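Local coordinates for porin (Acinetobacter baumannii AB307-0294, PDB 5DL7), which probably acts as an outer-membrane channel of the OprD family, letting small solutes pass through a beta-barrel, at residues Lys108-Thr112 against Val124-Val128. Numbering follows the deposited sequence.
Sequences KIGIT and VGDLV. With C8E ((hydroxyethyloxy)tri(ethyloxy)octane), chain J.
T112 and G125 form an antiparallel, non-hydrogen-bonded pair where two neighbouring strands of the OprD-type beta-barrel part company: strand 105-117 runs on, while its partner 120-124 turns a corner at G125. The example illustrates how side chains can supplement backbone bonding where a barrel strand leaves its neighbour. At the corner the CA atoms of T112 and G125 are 4.5 Å apart, and G125, whose CA lies 3.7 Å from I111 O, adopts backbone angles that suit glycine (phi 131°). Between these two segments a backbone bond follows the corner, D126 N to I111 O, 3.0 Å. Next, the D126 carboxylate stands in for a strand carbonyl: its OD2 accepts I111 N at 2.8 Å on the anti side, 25° out of the carboxylate plane, and lies 3.2 Å from CA of G110, a residue with no side chain to intervene. OD1 is held by Y177 and a salt bridge to R147, which together with the I111 bond should restrict the group's rotation. O18 of the bound C8E detergent lies 3.5 Å from G125 CA. With OG1 anti to its carbonyl carbon (chi1 -40°), the T112 hydroxyl reaches the outgoing chain and donates to D126 O at 2.6 Å, tilted slightly from the carbonyl plane.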
loop_
_atom_site.group_PDB
_atom_site.type_symbol
_atom_site.label_atom_id
_atom_site.label_comp_id
_atom_site.label_asym_id
_atom_site.label_seq_id
_atom_site.Cartn_x
_atom_site.Cartn_y
_atom_site.Cartn_z
ATOM N N LYS A 108 -2.274 -10.691 -17.060
ATOM C CA LYS A 108 -0.839 -10.604 -16.904
ATOM C C LYS A 108 -0.356 -11.707 -15.967
ATOM O O LYS A 108 -1.206 -12.294 -15.184
ATOM C CB LYS A 108 -0.283 -9.291 -16.407
ATOM C CG LYS A 108 -1.160 -8.595 -15.355
ATOM C CD LYS A 108 -0.596 -7.378 -14.767
ATOM C CE LYS A 108 -1.607 -6.611 -13.975
ATOM N NZ LYS A 108 -1.081 -5.385 -13.378
ATOM N N ILE A 109 0.808 -12.189 -16.216
ATOM C CA ILE A 109 1.299 -13.355 -15.467
ATOM C C ILE A 109 2.689 -13.009 -14.938
ATOM O O ILE A 109 3.541 -12.493 -15.717
ATOM C CB ILE A 109 1.237 -14.677 -16.179
ATOM C CG1 ILE A 109 1.887 -15.808 -15.333
ATOM C CG2 ILE A 109 2.039 -14.700 -17.474
ATOM C CD1 ILE A 109 1.508 -17.160 -15.833
ATOM N N GLY A 110 2.985 -13.257 -13.654
ATOM C CA GLY A 110 4.324 -13.225 -13.084
ATOM C C GLY A 110 4.868 -14.527 -12.625
ATOM O O GLY A 110 4.128 -15.343 -12.180
ATOM N N ILE A 111 6.069 -14.830 -12.976
ATOM C CA ILE A 111 6.691 -16.121 -12.612
ATOM C C ILE A 111 7.991 -15.843 -11.831
ATOM O O ILE A 111 8.699 -14.904 -12.160
ATOM C CB ILE A 111 7.183 -16.819 -13.854
ATOM C CG1 ILE A 111 6.090 -16.791 -14.927
ATOM C CG2 ILE A 111 7.639 -18.179 -13.515
ATOM C CD1 ILE A 111 5.147 -17.949 -14.849
ATOM N N THR A 112 8.355 -16.717 -10.872
ATOM C CA THR A 112 9.555 -16.516 -10.062
ATOM C C THR A 112 10.227 -17.844 -9.885
ATOM O O THR A 112 9.555 -18.867 -9.680
ATOM C CB THR A 112 9.229 -16.050 -8.620
ATOM O OG1 THR A 112 8.174 -15.121 -8.598
ATOM C CG2 THR A 112 10.458 -15.413 -7.945
ATOM N N VAL A 124 14.244 -15.115 -8.324
ATOM C CA VAL A 124 14.604 -14.386 -9.494
ATOM C C VAL A 124 13.339 -14.323 -10.357
ATOM O O VAL A 124 12.742 -15.380 -10.659
ATOM C CB VAL A 124 15.739 -15.110 -10.248
ATOM C CG1 VAL A 124 15.973 -14.315 -11.555
ATOM C CG2 VAL A 124 16.998 -15.155 -9.387
ATOM N N GLY A 125 12.970 -13.143 -10.758
ATOM C CA GLY A 125 11.807 -12.963 -11.653
ATOM C C GLY A 125 10.895 -11.938 -11.174
ATOM O O GLY A 125 11.278 -10.824 -10.809
ATOM N N ASP A 126 9.602 -12.275 -11.168
ATOM C CA ASP A 126 8.551 -11.387 -10.804
ATOM C C ASP A 126 8.406 -11.431 -9.244
ATOM O O ASP A 126 8.522 -12.544 -8.751
ATOM C CB ASP A 126 7.251 -11.762 -11.436
ATOM C CG ASP A 126 7.274 -11.447 -13.190
ATOM O OD1 ASP A 126 7.310 -10.141 -13.702
ATOM O OD2 ASP A 126 7.335 -12.498 -13.960
ATOM N N LEU A 127 8.345 -10.258 -8.643
ATOM C CA LEU A 127 8.410 -10.138 -7.157
ATOM C C LEU A 127 7.304 -9.239 -6.661
ATOM O O LEU A 127 6.915 -8.240 -7.312
ATOM C CB LEU A 127 9.773 -9.600 -6.747
ATOM C CG LEU A 127 10.906 -10.426 -7.251
ATOM C CD1 LEU A 127 12.253 -9.628 -7.026
ATOM C CD2 LEU A 127 10.992 -11.746 -6.487
ATOM N N VAL A 128 6.849 -9.469 -5.378
ATOM C CA VAL A 128 5.830 -8.574 -4.761
ATOM C C VAL A 128 6.439 -8.119 -3.390
ATOM O O VAL A 128 6.288 -8.755 -2.359
ATOM C CB VAL A 128 4.522 -9.375 -4.493
ATOM C CG1 VAL A 128 3.457 -8.451 -3.918
ATOM C CG2 VAL A 128 4.036 -10.025 -5.817
HETATM C C10 C8E J . 17.766 -8.627 -12.738
HETATM C C11 C8E J . 16.528 -9.021 -13.586
HETATM O O12 C8E J . 16.356 -10.453 -13.617
HETATM C C13 C8E J . 15.003 -11.037 -13.685
HETATM C C14 C8E J . 14.171 -10.954 -15.003
HETATM O O15 C8E J . 13.010 -11.815 -14.782
HETATM C C16 C8E J . 12.003 -12.161 -15.723
HETATM C C17 C8E J . 10.921 -13.158 -15.211
HETATM O O18 C8E J . 11.813 -14.234 -14.921
HETATM C C19 C8E J . 11.250 -15.382 -14.365
HETATM C C20 C8E J . 12.532 -16.192 -14.101
HETATM O O21 C8E J . 12.125 -17.514 -13.857
#